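Local coordinates for E1 (Kluyveromyces marxianus, PDB 3VX6), which forms the N-terminal domain of Atg7, the E1-like enzyme that activates Atg8 and Atg12 for conjugation in autophagy, at residues 14-19 against 53-58; 46-51 against 202-207. All coordinates share one frame; numbering follows the deposited sequence.

Contact 1 (14-19 against 53-58); sequences SFQSFV and FTSNVL
A two-stranded parallel sheet, 16-19 beside 59-62, begins here. Residues 53-58 lead into its second strand through a type I' beta turn from Thr54 to Val57. The bond between the two segments joins main chains: Gln16 N donates to Leu58 O at 3.1 Å, with an N-H...O angle of 149°. The same oxygen also takes a CA-H...O contact from Phe15 CA. Beyond this pair the parallel pairing continues, as Gln16 and Phe18 bond to the backbone of Ile60.

Side chains of the turn pack against the strand. Phe18 and Thr54 approach from opposite directions. The hydroxyl of Thr54 sits at the edge of the Phe18 ring, near its plane, but the closeness of this approach is doubtful. The Gln16 and Thr54 side chains instead cross at about a right angle. Gln16 has its CG anti to the backbone N (chi1 173°) and an extended chain beyond, which brings the amide beside Ser55. Nearer the backbone, Thr54 CG2 reaches Gln16 CB at 3.9 Å, and Val57 CG2 lies 3.5 Å from the same Gln16 CB.

Contact 2 (46-51 against 202-207); sequences TQLDLN and KDFSHL
Leu48, Leu50 and Phe204 form a small apolar cluster between two loops. One loop continues from strand 40-47, paired antiparallel with 78-86 in one mixed sheet. The other follows strand 198-202, which lies inside a second mixed sheet. The contact thus joins the connections of two sheets and is largely buried.

Leu48 and Phe204 cross at about a right angle. The CD2 methyl of Leu48 meets the far end of the ring obliquely, 3.6 Å from Phe204 CE1. Leu50 comes to the same ring more loosely: its CD2 is 4.4 Å from Phe204 CE1, again oblique to the ring. Its other methyl turns to Lys202, with Leu50 CD1 3.7 Å from Lys202 CB and also near CG and CD. These two side chains cross at about a right angle as well. Lys202 offers only the aliphatic part of its chain here. The chain bends at chi2 (146°) and leads NZ away to the carbonyl oxygens of Phe170 and Val175.

Asp203 CB points away from 46-51. The carboxylate forms a salt bridge with Arg237, while its OD2 accepts a hydrogen bond from Ser212 and weak ones from the backbone N of Phe204 and Ser205. In the facing loop, Asp49 OD2 accepts from Asn51 N at 3.0 Å, an Asx turn, and also from Gln52 N. The Asn51 donor stands 45° out of the carboxylate plane.

The His206 ring comes to this turn edge-on, and two main-chain oxygens lie in its plane. Leu50 O, which is hydrogen-bonded to Ser238 OG, is 3.7 Å from His206 NE2. Asn51 O lies 3.6 Å from His206 CE1.

The centres of contacts 1 and 2 are 8 Å apart. Along the chain the order is 14-19, 46-51, 53-58, then 202-207. Segments 46-51 and 53-58 are nearly continuous, so one connection between strands 40-47 and 59-62 serves both contacts. The contacts also touch directly. Probable backbone hydrogen bonds join Asn56 O to His206 N and Leu58 N to Phe204 O, and the rings of Phe53 and His206 stack. Segment 53-58 touches both 14-19 and 202-207, and Ser14 also packs on Phe204. Together the contacts tie the N-terminal strand and the sheet holding strand 40-47 to the sheet holding strand 198-202.

Contact 1 (14-19 against 53-58)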
ATOM      1  N   SER A  14      -5.972   1.914   3.168  1.00 46.75           N
ATOM      2  CA  SER A  14      -4.593   1.524   3.461  1.00 44.53           C
ATOM      3  C   SER A  14      -3.626   2.601   3.970  1.00 44.39           C
ATOM      4  O   SER A  14      -2.525   2.276   4.417  1.00 43.06           O
ATOM      5  CB  SER A  14      -3.981   0.847   2.229  1.00 43.73           C
ATOM      6  OG  SER A  14      -4.638  -0.371   1.909  1.00 44.07           O
ATOM      7  N   PHE A  15      -4.032   3.866   3.926  1.00 43.20           N
ATOM      8  CA  PHE A  15      -3.157   4.951   4.352  1.00 42.89           C
ATOM      9  C   PHE A  15      -3.928   6.259   4.357  1.00 43.07           C
ATOM     10  O   PHE A  15      -5.018   6.368   3.785  1.00 42.30           O
ATOM     11  CB  PHE A  15      -2.033   5.130   3.344  1.00 43.00           C
ATOM     12  CG  PHE A  15      -2.523   5.684   2.025  1.00 45.69           C
ATOM     13  CD1 PHE A  15      -3.389   4.937   1.223  1.00 45.18           C
ATOM     14  CD2 PHE A  15      -2.230   6.993   1.647  1.00 44.23           C
ATOM     15  CE1 PHE A  15      -3.959   5.487   0.072  1.00 46.30           C
ATOM     16  CE2 PHE A  15      -2.798   7.548   0.498  1.00 45.45           C
ATOM     17  CZ  PHE A  15      -3.664   6.795  -0.289  1.00 44.58           C
ATOM     18  N   GLN A  16      -3.330   7.251   5.004  1.00 44.92           N
ATOM     19  CA  GLN A  16      -3.860   8.609   5.046  1.00 45.83           C
ATOM     20  C   GLN A  16      -2.657   9.441   4.620  1.00 44.50           C
ATOM     21  O   GLN A  16      -1.594   9.379   5.240  1.00 41.98           O
ATOM     22  CB  GLN A  16      -4.304   9.011   6.449  1.00 48.69           C
ATOM     23  CG  GLN A  16      -4.709  10.474   6.538  1.00 52.59           C
ATOM     24  CD  GLN A  16      -5.523  10.797   7.782  1.00 56.24           C
ATOM     25  OE1 GLN A  16      -5.764  11.964   8.094  1.00 57.88           O
ATOM     26  NE2 GLN A  16      -5.959   9.761   8.494  1.00 57.14           N
ATOM     27  N   SER A  17      -2.811  10.190   3.539  1.00 44.31           N
ATOM     28  CA  SER A  17      -1.702  10.986   3.056  1.00 45.19           C
ATOM     29  C   SER A  17      -1.437  12.188   3.945  1.00 47.08           C
ATOM     30  O   SER A  17      -2.330  12.724   4.617  1.00 46.81           O
ATOM     31  CB  SER A  17      -1.943  11.449   1.616  1.00 43.96           C
ATOM     32  OG  SER A  17      -2.973  12.415   1.533  1.00 43.41           O
ATOM     33  N   PHE A  18      -0.178  12.584   3.961  1.00 48.55           N
ATOM     34  CA  PHE A  18       0.253  13.737   4.718  1.00 50.14           C
ATOM     35  C   PHE A  18       1.306  14.372   3.881  1.00 48.91           C
ATOM     36  O   PHE A  18       2.487  14.031   3.983  1.00 49.13           O
ATOM     37  CB  PHE A  18       0.825  13.332   6.067  1.00 52.72           C
ATOM     38  CG  PHE A  18      -0.205  13.259   7.131  1.00 54.81           C
ATOM     39  CD1 PHE A  18      -0.726  14.429   7.671  1.00 55.19           C
ATOM     40  CD2 PHE A  18      -0.713  12.036   7.538  1.00 55.05           C
ATOM     41  CE1 PHE A  18      -1.743  14.388   8.602  1.00 56.91           C
ATOM     42  CE2 PHE A  18      -1.729  11.979   8.466  1.00 57.61           C
ATOM     43  CZ  PHE A  18      -2.252  13.161   9.004  1.00 58.48           C
ATOM     44  N   VAL A  19       0.866  15.274   3.016  1.00 47.83           N
ATOM     45  CA  VAL A  19       1.802  15.945   2.147  1.00 46.69           C
ATOM     46  C   VAL A  19       2.117  17.331   2.690  1.00 45.49           C
ATOM     47  O   VAL A  19       1.344  18.281   2.537  1.00 43.38           O
ATOM     48  CB  VAL A  19       1.262  16.021   0.705  1.00 46.46           C
ATOM     49  CG1 VAL A  19       0.831  14.641   0.250  1.00 47.02           C
ATOM     50  CG2 VAL A  19       0.093  16.974   0.624  1.00 49.53           C
ATOM     51  N   PHE A  53       1.038   5.807  14.060  1.00 55.00           N
ATOM     52  CA  PHE A  53       0.136   5.963  12.921  1.00 53.54           C
ATOM     53  C   PHE A  53      -0.652   7.253  13.064  1.00 53.40           C
ATOM     54  O   PHE A  53      -0.517   7.968  14.059  1.00 53.78           O
ATOM     55  CB  PHE A  53      -0.843   4.782  12.810  1.00 49.74           C
ATOM     56  CG  PHE A  53      -0.292   3.596  12.061  1.00 47.36           C
ATOM     57  CD1 PHE A  53      -1.129   2.567  11.654  1.00 45.88           C
ATOM     58  CD2 PHE A  53       1.064   3.513  11.745  1.00 47.32           C
ATOM     59  CE1 PHE A  53      -0.627   1.479  10.942  1.00 44.54           C
ATOM     60  CE2 PHE A  53       1.573   2.426  11.033  1.00 45.17           C
ATOM     61  CZ  PHE A  53       0.725   1.412  10.632  1.00 43.53           C
ATOM     62  N   THR A  54      -1.459   7.552  12.050  1.00 53.21           N
ATOM     63  CA  THR A  54      -2.301   8.743  12.048  1.00 52.48           C
ATOM     64  C   THR A  54      -3.713   8.273  11.789  1.00 51.31           C
ATOM     65  O   THR A  54      -3.978   7.626  10.769  1.00 50.89           O
ATOM     66  CB  THR A  54      -1.932   9.723  10.927  1.00 53.48           C
ATOM     67  OG1 THR A  54      -2.879  10.804  10.921  1.00 53.16           O
ATOM     68  CG2 THR A  54      -1.979   9.021   9.565  1.00 53.82           C
ATOM     69  N   SER A  55      -4.623   8.608  12.695  1.00 49.38           N
ATOM     70  CA  SER A  55      -6.001   8.173  12.551  1.00 48.16           C
ATOM     71  C   SER A  55      -6.059   6.663  12.272  1.00 48.25           C
ATOM     72  O   SER A  55      -6.831   6.201  11.432  1.00 47.03           O
ATOM     73  CB  SER A  55      -6.703   8.949  11.432  1.00 45.75           C
ATOM     74  OG  SER A  55      -6.949  10.288  11.819  1.00 46.25           O
ATOM     75  N   ASN A  56      -5.205   5.908  12.962  1.00 48.36           N
ATOM     76  CA  ASN A  56      -5.185   4.452  12.853  1.00 50.54           C
ATOM     77  C   ASN A  56      -4.717   3.802  11.564  1.00 50.50           C
ATOM     78  O   ASN A  56      -4.634   2.578  11.497  1.00 51.43           O
ATOM     79  CB  ASN A  56      -6.572   3.900  13.189  1.00 50.94           C
ATOM     80  CG  ASN A  56      -6.983   4.226  14.592  1.00 51.45           C
ATOM     81  OD1 ASN A  56      -6.296   3.845  15.547  1.00 51.77           O
ATOM     82  ND2 ASN A  56      -8.097   4.943  14.739  1.00 50.92           N
ATOM     83  N   VAL A  57      -4.452   4.584  10.528  1.00 49.83           N
ATOM     84  CA  VAL A  57      -3.974   3.985   9.299  1.00 49.70           C
ATOM     85  C   VAL A  57      -2.552   4.451   9.080  1.00 50.48           C
ATOM     86  O   VAL A  57      -2.145   5.504   9.582  1.00 51.01           O
ATOM     87  CB  VAL A  57      -4.842   4.355   8.067  1.00 49.35           C
ATOM     88  CG1 VAL A  57      -6.216   3.744   8.207  1.00 49.52           C
ATOM     89  CG2 VAL A  57      -4.932   5.860   7.906  1.00 49.23           C
ATOM     90  N   LEU A  58      -1.787   3.646   8.351  1.00 50.27           N
ATOM     91  CA  LEU A  58      -0.411   3.991   8.071  1.00 48.88           C
ATOM     92  C   LEU A  58      -0.441   5.413   7.580  1.00 48.78           C
ATOM     93  O   LEU A  58      -1.354   5.813   6.853  1.00 46.87           O
ATOM     94  CB  LEU A  58       0.161   3.097   6.976  1.00 48.87           C
ATOM     95  CG  LEU A  58       1.543   3.528   6.493  1.00 48.52           C
ATOM     96  CD1 LEU A  58       2.553   3.280   7.598  1.00 48.13           C
ATOM     97  CD2 LEU A  58       1.912   2.772   5.237  1.00 47.17           C
TER

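Contact 2 (46-51 against 202-207)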
ATOM      1  N   THR A  46       9.047   6.757   1.482  1.00 47.22           N
ATOM      2  CA  THR A  46       8.639   7.299   2.743  1.00 48.25           C
ATOM      3  C   THR A  46       8.976   6.229   3.742  1.00 48.26           C
ATOM      4  O   THR A  46       8.665   5.054   3.538  1.00 47.24           O
ATOM      5  CB  THR A  46       7.143   7.633   2.734  1.00 48.82           C
ATOM      6  OG1 THR A  46       6.790   8.285   3.960  1.00 51.82           O
ATOM      7  CG2 THR A  46       6.315   6.373   2.549  1.00 49.78           C
ATOM      8  N   GLN A  47       9.687   6.620   4.788  1.00 49.83           N
ATOM      9  CA  GLN A  47      10.054   5.666   5.816  1.00 51.45           C
ATOM     10  C   GLN A  47       8.766   5.381   6.539  1.00 51.96           C
ATOM     11  O   GLN A  47       8.147   6.277   7.110  1.00 51.50           O
ATOM     12  CB  GLN A  47      11.073   6.259   6.774  1.00 52.43           C
ATOM     13  CG  GLN A  47      11.341   5.402   7.974  1.00 53.01           C
ATOM     14  CD  GLN A  47      12.423   5.987   8.836  1.00 54.14           C
ATOM     15  OE1 GLN A  47      12.296   6.035  10.057  1.00 56.50           O
ATOM     16  NE2 GLN A  47      13.506   6.435   8.206  1.00 54.16           N
ATOM     17  N   LEU A  48       8.345   4.131   6.488  1.00 53.05           N
ATOM     18  CA  LEU A  48       7.109   3.756   7.122  1.00 54.57           C
ATOM     19  C   LEU A  48       7.264   3.786   8.627  1.00 56.14           C
ATOM     20  O   LEU A  48       8.078   3.060   9.207  1.00 56.44           O
ATOM     21  CB  LEU A  48       6.673   2.371   6.638  1.00 54.80           C
ATOM     22  CG  LEU A  48       5.358   2.326   5.843  1.00 56.46           C
ATOM     23  CD1 LEU A  48       5.258   3.514   4.906  1.00 55.42           C
ATOM     24  CD2 LEU A  48       5.277   1.015   5.067  1.00 56.15           C
ATOM     25  N   ASP A  49       6.503   4.671   9.254  1.00 57.03           N
ATOM     26  CA  ASP A  49       6.526   4.773  10.691  1.00 59.11           C
ATOM     27  C   ASP A  49       5.446   3.806  11.098  1.00 59.14           C
ATOM     28  O   ASP A  49       4.267   4.161  11.112  1.00 58.63           O
ATOM     29  CB  ASP A  49       6.153   6.181  11.157  1.00 60.83           C
ATOM     30  CG  ASP A  49       6.151   6.307  12.667  1.00 61.37           C
ATOM     31  OD1 ASP A  49       5.782   7.391  13.167  1.00 63.57           O
ATOM     32  OD2 ASP A  49       6.519   5.324  13.353  1.00 60.19           O
ATOM     33  N   LEU A  50       5.852   2.574  11.387  1.00 59.42           N
ATOM     34  CA  LEU A  50       4.912   1.543  11.789  1.00 60.52           C
ATOM     35  C   LEU A  50       4.616   1.663  13.272  1.00 61.53           C
ATOM     36  O   LEU A  50       3.856   0.866  13.820  1.00 62.50           O
ATOM     37  CB  LEU A  50       5.473   0.154  11.468  1.00 59.86           C
ATOM     38  CG  LEU A  50       5.621  -0.165   9.975  1.00 59.56           C
ATOM     39  CD1 LEU A  50       6.142  -1.579   9.795  1.00 57.00           C
ATOM     40  CD2 LEU A  50       4.274   0.007   9.279  1.00 58.31           C
ATOM     41  N   ASN A  51       5.216   2.666  13.910  1.00 62.47           N
ATOM     42  CA  ASN A  51       5.020   2.920  15.338  1.00 62.86           C
ATOM     43  C   ASN A  51       3.884   3.893  15.576  1.00 62.56           C
ATOM     44  O   ASN A  51       2.847   3.556  16.157  1.00 63.47           O
ATOM     45  CB  ASN A  51       6.285   3.508  15.957  1.00 63.85           C
ATOM     46  CG  ASN A  51       7.311   2.459  16.283  1.00 65.54           C
ATOM     47  OD1 ASN A  51       7.057   1.554  17.081  1.00 66.20           O
ATOM     48  ND2 ASN A  51       8.483   2.569  15.668  1.00 66.90           N
ATOM     49  N   LYS A 202       2.982  -6.585   8.359  1.00 38.25           N
ATOM     50  CA  LYS A 202       3.039  -5.450   9.266  1.00 38.41           C
ATOM     51  C   LYS A 202       1.939  -4.561   8.712  1.00 38.51           C
ATOM     52  O   LYS A 202       2.141  -3.750   7.808  1.00 37.23           O
ATOM     53  CB  LYS A 202       4.409  -4.779   9.207  1.00 38.07           C
ATOM     54  CG  LYS A 202       5.427  -5.505  10.079  1.00 40.82           C
ATOM     55  CD  LYS A 202       6.848  -5.491   9.515  1.00 39.18           C
ATOM     56  CE  LYS A 202       7.786  -6.215  10.468  1.00 37.64           C
ATOM     57  NZ  LYS A 202       9.203  -6.188  10.033  1.00 37.13           N
ATOM     58  N   ASP A 203       0.749  -4.776   9.253  1.00 38.94           N
ATOM     59  CA  ASP A 203      -0.461  -4.080   8.856  1.00 38.63           C
ATOM     60  C   ASP A 203      -0.374  -2.553   8.791  1.00 39.06           C
ATOM     61  O   ASP A 203       0.276  -1.908   9.619  1.00 40.39           O
ATOM     62  CB  ASP A 203      -1.574  -4.502   9.801  1.00 37.92           C
ATOM     63  CG  ASP A 203      -2.940  -4.376   9.185  1.00 39.61           C
ATOM     64  OD1 ASP A 203      -3.912  -4.715   9.885  1.00 41.15           O
ATOM     65  OD2 ASP A 203      -3.050  -3.943   8.018  1.00 40.31           O
ATOM     66  N   PHE A 204      -1.036  -1.982   7.790  1.00 38.88           N
ATOM     67  CA  PHE A 204      -1.070  -0.537   7.614  1.00 38.27           C
ATOM     68  C   PHE A 204      -2.275   0.009   8.321  1.00 38.78           C
ATOM     69  O   PHE A 204      -2.663   1.152   8.134  1.00 38.69           O
ATOM     70  CB  PHE A 204      -1.143  -0.170   6.141  1.00 37.77           C
ATOM     71  CG  PHE A 204       0.113  -0.450   5.397  1.00 37.41           C
ATOM     72  CD1 PHE A 204       1.254  -0.857   6.072  1.00 38.45           C
ATOM     73  CD2 PHE A 204       0.161  -0.300   4.026  1.00 37.51           C
ATOM     74  CE1 PHE A 204       2.426  -1.113   5.390  1.00 40.01           C
ATOM     75  CE2 PHE A 204       1.324  -0.548   3.330  1.00 38.91           C
ATOM     76  CZ  PHE A 204       2.464  -0.959   4.013  1.00 40.68           C
ATOM     77  N   SER A 205      -2.898  -0.825   9.129  1.00 40.68           N
ATOM     78  CA  SER A 205      -4.044  -0.356   9.863  1.00 42.02           C
ATOM     79  C   SER A 205      -3.813  -0.752  11.302  1.00 41.83           C
ATOM     80  O   SER A 205      -3.238  -1.801  11.571  1.00 41.17           O
ATOM     81  CB  SER A 205      -5.332  -0.990   9.329  1.00 42.91           C
ATOM     82  OG  SER A 205      -6.468  -0.507  10.032  1.00 45.18           O
ATOM     83  N   HIS A 206      -4.223   0.122  12.212  1.00 42.31           N
ATOM     84  CA  HIS A 206      -4.124  -0.130  13.638  1.00 42.19           C
ATOM     85  C   HIS A 206      -5.554  -0.262  14.114  1.00 42.39           C
ATOM     86  O   HIS A 206      -5.811  -0.351  15.318  1.00 42.74           O
ATOM     87  CB  HIS A 206      -3.462   1.029  14.375  1.00 44.16           C
ATOM     88  CG  HIS A 206      -1.972   0.942  14.420  1.00 44.51           C
ATOM     89  ND1 HIS A 206      -1.196   1.877  15.071  1.00 46.47           N
ATOM     90  CD2 HIS A 206      -1.114   0.050  13.875  1.00 44.18           C
ATOM     91  CE1 HIS A 206       0.078   1.566  14.917  1.00 47.65           C
ATOM     92  NE2 HIS A 206       0.156   0.462  14.194  1.00 45.31           N
ATOM     93  N   LEU A 207      -6.482  -0.244  13.158  1.00 42.61           N
ATOM     94  CA  LEU A 207      -7.895  -0.405  13.462  1.00 43.37           C
ATOM     95  C   LEU A 207      -8.080  -1.819  13.988  1.00 44.52           C
ATOM     96  O   LEU A 207      -7.508  -2.766  13.452  1.00 45.05           O
ATOM     97  CB  LEU A 207      -8.747  -0.191  12.212  1.00 42.10           C
ATOM     98  CG  LEU A 207      -8.966   1.271  11.821  1.00 43.45           C
ATOM     99  CD1 LEU A 207      -9.866   1.337  10.608  1.00 43.78           C
ATOM    100  CD2 LEU A 207      -9.601   2.040  12.986  1.00 41.23           C
TER